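Local coordinates for Peptide/nickel transport system substrate-binding protein (Listeria monocytogenes serotype 1/2a, PDB 5KZT) that binds peptides and probably delivers them for uptake across the membrane as the substrate-binding component of an oligopeptide transport system, at residues N18-A23 / D243-T248; D263-N268 / Y501-Y506. All coordinates share one frame; numbering follows the deposited sequence.

Interaction 1. Residues N18-A23 / D243-T248; sequences NLTESA and DKVDRT
Asp246 turns its CG anti to its own carbonyl carbon (chi1 -59°), which carries OD2 to the backbone N of Asn18. A main-chain and a side-chain bond thus join the edge strand 16-21 of the small mixed sheet to the turn between helix 233-241, ended by a Schellman motif with Asp243 as its C-prime residue, and strand 247-250. Asn18 N donates to Asp246 OD2 at 2.9 Å, meeting the oxygen on its anti side and 26° out of the carboxylate plane. In return, Asp246 N gives a nearly straight bond to Asn18 O (2.8 Å, 173°), so both peptide polar groups of Asn18 are gripped by one residue. The other carboxylate oxygen, OD1, accepts from a water that also links Asn18 ND2 to Asp243 O, and lies very close to Tyr506 OH, probably a hydrogen bond; Asn18 OD1 looks instead to Asn226 ND2. Farther along, Thr20 CG2 packs against Val245 CG1 at 3.8 Å, the two side chains crossing at about a right angle, and on the other face of the strand Leu19 CD2 rests on Arg247 CB. Beyond Asn18, water replaces direct pairing: one molecule accepts from Thr20 N at 2.9 Å and donates to Arg247 O at 2.8 Å.

Interaction 2. Residues D263-N268 / Y501-Y506; sequences DYVTVN and YLQKDY
An antiparallel ladder pairs the start of strand 264-277 with the end of strand 491-503. Val265 and Tyr501 form its hydrogen-bonded pair: Val265 N donates to Tyr501 O at 2.9 Å, and Tyr501 N returns a bond to Val265 O at 3.0 Å. Next comes the non-hydrogen-bonded pair of Tyr264 and Leu502, and then Gln503 N donates to Asp263 O at 2.9 Å. The N-to-C directions of segments 264-268 and 501-503 make an angle of 123°, well away from strictly antiparallel. Both strands belong to the mixed sheet of a periplasmic-binding-protein-type fold, in which strand 247-250 also pairs with strand 491-503. On the face bearing Val265 and Tyr501, Val265 CG2 lies between its own backbone N and carbonyl carbon, and from there touches Tyr501 CB at 3.7 Å. Val267 CG2 meets CE1 of the same tyrosine obliquely at 3.9 Å, while Arg247 makes a cation-pi contact with the ring. The Gln503 chain, extended beyond CG, passes Val265 CG2 with its CB and OE1; OE1 is taken by Arg247 NE. The other face carries Leu502 CD2 at the edge of the Tyr264 ring, near its plane, with Leu250 packed on both residues. At the Asp263 end of the ladder, Asp263 CB lies 3.4 Å from Gln503 O, and a water donates to Asp263 OD2 while accepting from Asp505 N at 2.8 Å.

In the fold
Both segments of interaction 1 precede those of interaction 2 in the chain, and the two centres are about 12 Å apart. Strands 247-250 and 491-503 are neighbours in one mixed sheet, so residues 243-248 join that sheet to strand 16-21 of a separate four-stranded sheet, whereas 263-268 with 501-506 is pairing within it. Asp246 and Arg247 of interaction 1 touch Tyr506, Gln503 and Tyr501 of interaction 2. The contacts thus lie where the four-stranded sheet holding strand 16-21 abuts the mixed sheet of strands 247-250, 264-277 and 491-503. Just after strand 16-21, Ser22 packs on the bound peptide.

Interaction 1. Residues N18-A23 / D243-T248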
ATOM      1  N   ASN A  18     -17.979  -8.648 -12.221  1.00 19.52           N
ATOM      2  CA  ASN A  18     -16.774  -9.089 -12.952  1.00 19.38           C
ATOM      3  C   ASN A  18     -15.740  -7.961 -13.021  1.00 18.85           C
ATOM      4  O   ASN A  18     -15.973  -6.922 -13.647  1.00 19.15           O
ATOM      5  CB  ASN A  18     -17.142  -9.545 -14.367  1.00 20.06           C
ATOM      6  CG  ASN A  18     -17.992 -10.790 -14.379  1.00 20.68           C
ATOM      7  OD1 ASN A  18     -17.668 -11.774 -13.733  1.00 20.62           O
ATOM      8  ND2 ASN A  18     -19.076 -10.759 -15.122  1.00 21.39           N
ATOM      9  N   LEU A  19     -14.605  -8.174 -12.366  1.00 18.45           N
ATOM     10  CA  LEU A  19     -13.587  -7.143 -12.200  1.00 18.18           C
ATOM     11  C   LEU A  19     -12.286  -7.621 -12.804  1.00 18.76           C
ATOM     12  O   LEU A  19     -12.136  -8.812 -13.132  1.00 18.94           O
ATOM     13  CB  LEU A  19     -13.388  -6.825 -10.719  1.00 17.40           C
ATOM     14  CG  LEU A  19     -14.577  -6.257  -9.934  1.00 17.34           C
ATOM     15  CD1 LEU A  19     -14.164  -6.023  -8.487  1.00 16.79           C
ATOM     16  CD2 LEU A  19     -15.131  -4.985 -10.563  1.00 17.45           C
ATOM     17  N   THR A  20     -11.358  -6.681 -12.969  1.00 19.19           N
ATOM     18  CA  THR A  20      -9.996  -6.980 -13.385  1.00 19.89           C
ATOM     19  C   THR A  20      -9.006  -6.516 -12.323  1.00 20.14           C
ATOM     20  O   THR A  20      -9.314  -5.659 -11.486  1.00 21.05           O
ATOM     21  CB  THR A  20      -9.613  -6.293 -14.711  1.00 20.21           C
ATOM     22  OG1 THR A  20      -9.469  -4.886 -14.490  1.00 20.33           O
ATOM     23  CG2 THR A  20     -10.638  -6.540 -15.779  1.00 20.71           C
ATOM     24  N   GLU A  21      -7.810  -7.085 -12.369  1.00 20.63           N
ATOM     25  CA  GLU A  21      -6.692  -6.648 -11.539  1.00 20.94           C
ATOM     26  C   GLU A  21      -5.449  -6.616 -12.438  1.00 20.86           C
ATOM     27  O   GLU A  21      -5.399  -7.335 -13.422  1.00 20.67           O
ATOM     28  CB  GLU A  21      -6.528  -7.614 -10.369  1.00 21.93           C
ATOM     29  CG  GLU A  21      -5.521  -7.220  -9.289  1.00 22.57           C
ATOM     30  CD  GLU A  21      -5.747  -5.834  -8.708  1.00 23.12           C
ATOM     31  OE1 GLU A  21      -6.363  -5.728  -7.620  1.00 24.17           O
ATOM     32  OE2 GLU A  21      -5.265  -4.849  -9.319  1.00 23.75           O
ATOM     33  N   SER A  22      -4.466  -5.780 -12.105  1.00 20.31           N
ATOM     34  CA  SER A  22      -3.304  -5.558 -12.973  1.00 20.73           C
ATOM     35  C   SER A  22      -2.097  -6.472 -12.696  1.00 20.25           C
ATOM     36  O   SER A  22      -1.090  -6.388 -13.394  1.00 20.82           O
ATOM     37  CB  SER A  22      -2.869  -4.101 -12.848  1.00 21.28           C
ATOM     38  OG  SER A  22      -2.660  -3.775 -11.485  1.00 21.96           O
ATOM     39  N   ALA A  23      -2.199  -7.335 -11.687  1.00 19.32           N
ATOM     40  CA  ALA A  23      -1.080  -8.140 -11.234  1.00 18.86           C
ATOM     41  C   ALA A  23      -1.576  -9.358 -10.495  1.00 18.47           C
ATOM     42  O   ALA A  23      -2.660  -9.328  -9.902  1.00 17.85           O
ATOM     43  CB  ALA A  23      -0.184  -7.324 -10.319  1.00 18.69           C
ATOM     44  N   ASP A 243     -19.182  -7.126 -22.563  1.00 26.12           N
ATOM     45  CA  ASP A 243     -19.861  -7.404 -21.276  1.00 26.70           C
ATOM     46  C   ASP A 243     -19.276  -8.538 -20.442  1.00 26.05           C
ATOM     47  O   ASP A 243     -19.992  -9.167 -19.669  1.00 25.79           O
ATOM     48  CB  ASP A 243     -21.360  -7.631 -21.505  1.00 28.26           C
ATOM     49  CG  ASP A 243     -22.028  -6.444 -22.179  1.00 29.31           C
ATOM     50  OD1 ASP A 243     -21.729  -5.290 -21.802  1.00 30.51           O
ATOM     51  OD2 ASP A 243     -22.851  -6.654 -23.071  1.00 31.50           O
ATOM     52  N   LYS A 244     -17.973  -8.780 -20.582  1.00 25.64           N
ATOM     53  CA  LYS A 244     -17.270  -9.806 -19.798  1.00 25.50           C
ATOM     54  C   LYS A 244     -16.672  -9.240 -18.524  1.00 23.83           C
ATOM     55  O   LYS A 244     -16.361  -9.993 -17.603  1.00 23.96           O
ATOM     56  CB  LYS A 244     -16.173 -10.462 -20.631  1.00 26.37           C
ATOM     57  CG  LYS A 244     -16.640 -11.082 -21.935  1.00 28.27           C
ATOM     58  CD  LYS A 244     -17.460 -12.320 -21.696  1.00 29.75           C
ATOM     59  CE  LYS A 244     -17.892 -12.933 -23.011  1.00 31.45           C
ATOM     60  NZ  LYS A 244     -18.795 -14.079 -22.719  1.00 33.32           N
ATOM     61  N   VAL A 245     -16.443  -7.927 -18.488  1.00 22.54           N
ATOM     62  CA  VAL A 245     -16.092  -7.244 -17.241  1.00 21.16           C
ATOM     63  C   VAL A 245     -16.944  -6.009 -17.109  1.00 20.80           C
ATOM     64  O   VAL A 245     -17.412  -5.469 -18.100  1.00 20.84           O
ATOM     65  CB  VAL A 245     -14.594  -6.880 -17.139  1.00 20.77           C
ATOM     66  CG1 VAL A 245     -13.733  -8.130 -17.264  1.00 21.14           C
ATOM     67  CG2 VAL A 245     -14.172  -5.830 -18.162  1.00 20.61           C
ATOM     68  N   ASP A 246     -17.137  -5.575 -15.868  1.00 20.45           N
ATOM     69  CA  ASP A 246     -18.011  -4.458 -15.532  1.00 20.40           C
ATOM     70  C   ASP A 246     -17.280  -3.153 -15.222  1.00 19.61           C
ATOM     71  O   ASP A 246     -17.917  -2.109 -15.067  1.00 19.53           O
ATOM     72  CB  ASP A 246     -18.891  -4.846 -14.353  1.00 20.87           C
ATOM     73  CG  ASP A 246     -19.734  -6.057 -14.646  1.00 21.88           C
ATOM     74  OD1 ASP A 246     -20.385  -6.084 -15.712  1.00 23.43           O
ATOM     75  OD2 ASP A 246     -19.734  -7.004 -13.832  1.00 22.35           O
ATOM     76  N   ARG A 247     -15.959  -3.227 -15.116  1.00 18.76           N
ATOM     77  CA  ARG A 247     -15.114  -2.099 -14.773  1.00 18.47           C
ATOM     78  C   ARG A 247     -13.719  -2.409 -15.309  1.00 18.23           C
ATOM     79  O   ARG A 247     -13.226  -3.527 -15.139  1.00 18.43           O
ATOM     80  CB  ARG A 247     -15.118  -1.923 -13.261  1.00 18.19           C
ATOM     81  CG  ARG A 247     -14.466  -0.668 -12.742  1.00 18.58           C
ATOM     82  CD  ARG A 247     -14.796  -0.504 -11.278  1.00 18.67           C
ATOM     83  NE  ARG A 247     -14.457   0.801 -10.721  1.00 18.85           N
ATOM     84  CZ  ARG A 247     -13.417   1.056  -9.942  1.00 18.71           C
ATOM     85  NH1 ARG A 247     -12.532   0.102  -9.632  1.00 18.85           N
ATOM     86  NH2 ARG A 247     -13.256   2.291  -9.479  1.00 19.08           N
ATOM     87  N   THR A 248     -13.101  -1.455 -15.998  1.00 18.17           N
ATOM     88  CA  THR A 248     -11.791  -1.685 -16.591  1.00 18.25           C
ATOM     89  C   THR A 248     -10.896  -0.443 -16.517  1.00 17.94           C
ATOM     90  O   THR A 248     -11.324   0.666 -16.793  1.00 17.40           O
ATOM     91  CB  THR A 248     -11.936  -2.203 -18.042  1.00 18.88           C
ATOM     92  OG1 THR A 248     -10.663  -2.624 -18.545  1.00 19.72           O
ATOM     93  CG2 THR A 248     -12.525  -1.141 -18.959  1.00 19.24           C
TER
HETATM   94  O   HOH W   1     -19.765  -8.547 -16.814  1.00 28.24           O
HETATM   95  O   HOH W   2     -11.803  -3.771 -12.797  1.00 21.59           O
HETATM   96  O   HOH W   3      -8.737  -3.554 -16.580  1.00 26.04           O

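Interaction 2. Residues D263-N268 / Y501-Y506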
ATOM      1  N   ASP A 263     -19.492   6.693 -19.038  1.00 19.45           N
ATOM      2  CA  ASP A 263     -19.098   5.723 -18.017  1.00 19.57           C
ATOM      3  C   ASP A 263     -17.656   5.890 -17.493  1.00 18.48           C
ATOM      4  O   ASP A 263     -17.217   5.110 -16.660  1.00 17.93           O
ATOM      5  CB  ASP A 263     -19.290   4.306 -18.565  1.00 20.66           C
ATOM      6  CG  ASP A 263     -20.737   3.977 -18.859  1.00 22.34           C
ATOM      7  OD1 ASP A 263     -21.666   4.665 -18.371  1.00 23.48           O
ATOM      8  OD2 ASP A 263     -20.948   2.996 -19.605  1.00 24.94           O
ATOM      9  N   TYR A 264     -16.956   6.921 -17.954  1.00 18.17           N
ATOM     10  CA  TYR A 264     -15.598   7.209 -17.504  1.00 18.28           C
ATOM     11  C   TYR A 264     -15.651   7.712 -16.073  1.00 18.34           C
ATOM     12  O   TYR A 264     -16.525   8.515 -15.713  1.00 18.51           O
ATOM     13  CB  TYR A 264     -14.982   8.277 -18.375  1.00 18.53           C
ATOM     14  CG  TYR A 264     -13.532   8.629 -18.148  1.00 18.55           C
ATOM     15  CD1 TYR A 264     -12.500   7.840 -18.684  1.00 18.60           C
ATOM     16  CD2 TYR A 264     -13.181   9.793 -17.476  1.00 18.92           C
ATOM     17  CE1 TYR A 264     -11.169   8.209 -18.526  1.00 18.79           C
ATOM     18  CE2 TYR A 264     -11.850  10.163 -17.304  1.00 19.24           C
ATOM     19  CZ  TYR A 264     -10.854   9.369 -17.828  1.00 19.03           C
ATOM     20  OH  TYR A 264      -9.553   9.760 -17.685  1.00 19.63           O
ATOM     21  N   VAL A 265     -14.745   7.221 -15.256  1.00 18.38           N
ATOM     22  CA  VAL A 265     -14.637   7.683 -13.884  1.00 19.18           C
ATOM     23  C   VAL A 265     -13.161   7.798 -13.541  1.00 19.84           C
ATOM     24  O   VAL A 265     -12.320   7.109 -14.131  1.00 18.98           O
ATOM     25  CB  VAL A 265     -15.328   6.736 -12.867  1.00 19.14           C
ATOM     26  CG1 VAL A 265     -16.826   6.669 -13.089  1.00 19.65           C
ATOM     27  CG2 VAL A 265     -14.751   5.338 -12.922  1.00 18.61           C
ATOM     28  N   THR A 266     -12.873   8.667 -12.578  1.00 21.50           N
ATOM     29  CA  THR A 266     -11.517   8.895 -12.091  1.00 22.97           C
ATOM     30  C   THR A 266     -11.531   8.678 -10.591  1.00 23.31           C
ATOM     31  O   THR A 266     -12.434   9.152  -9.900  1.00 23.66           O
ATOM     32  CB  THR A 266     -11.023  10.343 -12.342  1.00 24.50           C
ATOM     33  OG1 THR A 266     -11.274  10.732 -13.695  1.00 25.45           O
ATOM     34  CG2 THR A 266      -9.543  10.445 -12.095  1.00 24.88           C
ATOM     35  N   VAL A 267     -10.516   7.983 -10.094  1.00 23.52           N
ATOM     36  CA  VAL A 267     -10.377   7.709  -8.676  1.00 23.81           C
ATOM     37  C   VAL A 267      -9.061   8.355  -8.245  1.00 25.08           C
ATOM     38  O   VAL A 267      -8.027   8.040  -8.822  1.00 24.58           O
ATOM     39  CB  VAL A 267     -10.370   6.179  -8.460  1.00 23.34           C
ATOM     40  CG1 VAL A 267      -9.957   5.800  -7.038  1.00 23.49           C
ATOM     41  CG2 VAL A 267     -11.749   5.611  -8.800  1.00 23.18           C
ATOM     42  N   ASN A 268      -9.114   9.265  -7.265  1.00 26.50           N
ATOM     43  CA  ASN A 268      -7.912   9.819  -6.625  1.00 27.89           C
ATOM     44  C   ASN A 268      -7.500   8.854  -5.531  1.00 27.33           C
ATOM     45  O   ASN A 268      -8.228   8.640  -4.574  1.00 27.45           O
ATOM     46  CB  ASN A 268      -8.171  11.198  -6.015  1.00 29.99           C
ATOM     47  CG  ASN A 268      -6.959  11.756  -5.259  1.00 32.24           C
ATOM     48  OD1 ASN A 268      -5.825  11.218  -5.320  1.00 32.74           O
ATOM     49  ND2 ASN A 268      -7.195  12.851  -4.522  1.00 34.07           N
ATOM     50  N   TYR A 501     -11.068   4.680 -15.260  1.00 18.96           N
ATOM     51  CA  TYR A 501     -11.817   3.472 -15.575  1.00 18.90           C
ATOM     52  C   TYR A 501     -12.996   3.808 -16.460  1.00 18.99           C
ATOM     53  O   TYR A 501     -13.491   4.943 -16.449  1.00 19.08           O
ATOM     54  CB  TYR A 501     -12.424   2.823 -14.328  1.00 18.97           C
ATOM     55  CG  TYR A 501     -11.486   2.385 -13.229  1.00 19.01           C
ATOM     56  CD1 TYR A 501     -11.097   3.264 -12.236  1.00 19.28           C
ATOM     57  CD2 TYR A 501     -11.049   1.067 -13.151  1.00 19.50           C
ATOM     58  CE1 TYR A 501     -10.254   2.864 -11.197  1.00 19.53           C
ATOM     59  CE2 TYR A 501     -10.206   0.644 -12.127  1.00 19.64           C
ATOM     60  CZ  TYR A 501      -9.821   1.547 -11.145  1.00 19.92           C
ATOM     61  OH  TYR A 501      -8.995   1.131 -10.129  1.00 20.11           O
ATOM     62  N   LEU A 502     -13.443   2.819 -17.228  1.00 18.73           N
ATOM     63  CA  LEU A 502     -14.841   2.763 -17.608  1.00 18.92           C
ATOM     64  C   LEU A 502     -15.508   1.901 -16.563  1.00 18.55           C
ATOM     65  O   LEU A 502     -14.952   0.872 -16.170  1.00 17.99           O
ATOM     66  CB  LEU A 502     -15.047   2.171 -18.996  1.00 19.56           C
ATOM     67  CG  LEU A 502     -14.599   2.981 -20.208  1.00 20.30           C
ATOM     68  CD1 LEU A 502     -15.155   2.329 -21.469  1.00 21.08           C
ATOM     69  CD2 LEU A 502     -15.043   4.436 -20.139  1.00 20.77           C
ATOM     70  N   GLN A 503     -16.684   2.328 -16.096  1.00 18.79           N
ATOM     71  CA  GLN A 503     -17.421   1.631 -15.053  1.00 18.94           C
ATOM     72  C   GLN A 503     -18.882   1.555 -15.430  1.00 19.64           C
ATOM     73  O   GLN A 503     -19.496   2.591 -15.635  1.00 19.67           O
ATOM     74  CB  GLN A 503     -17.286   2.390 -13.735  1.00 19.16           C
ATOM     75  CG  GLN A 503     -17.926   1.692 -12.546  1.00 19.46           C
ATOM     76  CD  GLN A 503     -17.683   2.440 -11.243  1.00 19.89           C
ATOM     77  OE1 GLN A 503     -16.545   2.588 -10.804  1.00 19.43           O
ATOM     78  NE2 GLN A 503     -18.756   2.927 -10.632  1.00 20.91           N
ATOM     79  N   LYS A 504     -19.453   0.349 -15.494  1.00 20.25           N
ATOM     80  CA  LYS A 504     -20.859   0.220 -15.895  1.00 21.32           C
ATOM     81  C   LYS A 504     -21.765   0.972 -14.927  1.00 21.73           C
ATOM     82  O   LYS A 504     -21.558   0.928 -13.705  1.00 21.44           O
ATOM     83  CB  LYS A 504     -21.328  -1.227 -15.933  1.00 21.90           C
ATOM     84  CG  LYS A 504     -20.594  -2.111 -16.913  1.00 22.59           C
ATOM     85  CD  LYS A 504     -20.990  -1.917 -18.349  1.00 23.58           C
ATOM     86  CE  LYS A 504     -20.223  -2.977 -19.136  1.00 24.35           C
ATOM     87  NZ  LYS A 504     -20.384  -2.814 -20.576  1.00 25.39           N
ATOM     88  N   ASP A 505     -22.790   1.630 -15.466  1.00 22.35           N
ATOM     89  CA  ASP A 505     -23.710   2.401 -14.628  1.00 23.54           C
ATOM     90  C   ASP A 505     -24.476   1.583 -13.567  1.00 23.28           C
ATOM     91  O   ASP A 505     -24.908   2.141 -12.563  1.00 23.92           O
ATOM     92  CB  ASP A 505     -24.696   3.241 -15.480  1.00 25.27           C
ATOM     93  CG  ASP A 505     -25.590   2.404 -16.403  1.00 26.31           C
ATOM     94  OD1 ASP A 505     -25.593   1.154 -16.356  1.00 26.67           O
ATOM     95  OD2 ASP A 505     -26.313   3.031 -17.206  1.00 28.68           O
ATOM     96  N   TYR A 506     -24.624   0.280 -13.793  1.00 22.44           N
ATOM     97  CA  TYR A 506     -25.336  -0.604 -12.875  1.00 22.46           C
ATOM     98  C   TYR A 506     -24.597  -1.025 -11.595  1.00 22.26           C
ATOM     99  O   TYR A 506     -25.212  -1.615 -10.712  1.00 22.39           O
ATOM    100  CB  TYR A 506     -25.892  -1.830 -13.603  1.00 22.51           C
ATOM    101  CG  TYR A 506     -24.926  -2.670 -14.406  1.00 22.21           C
ATOM    102  CD1 TYR A 506     -23.964  -3.461 -13.789  1.00 21.89           C
ATOM    103  CD2 TYR A 506     -25.019  -2.718 -15.795  1.00 22.33           C
ATOM    104  CE1 TYR A 506     -23.112  -4.266 -14.539  1.00 22.12           C
ATOM    105  CE2 TYR A 506     -24.170  -3.516 -16.556  1.00 22.38           C
ATOM    106  CZ  TYR A 506     -23.221  -4.288 -15.921  1.00 22.06           C
ATOM    107  OH  TYR A 506     -22.369  -5.071 -16.660  1.00 22.35           O
TER
HETATM  108  O   HOH W   4     -22.997   1.543 -18.278  1.00 23.62           O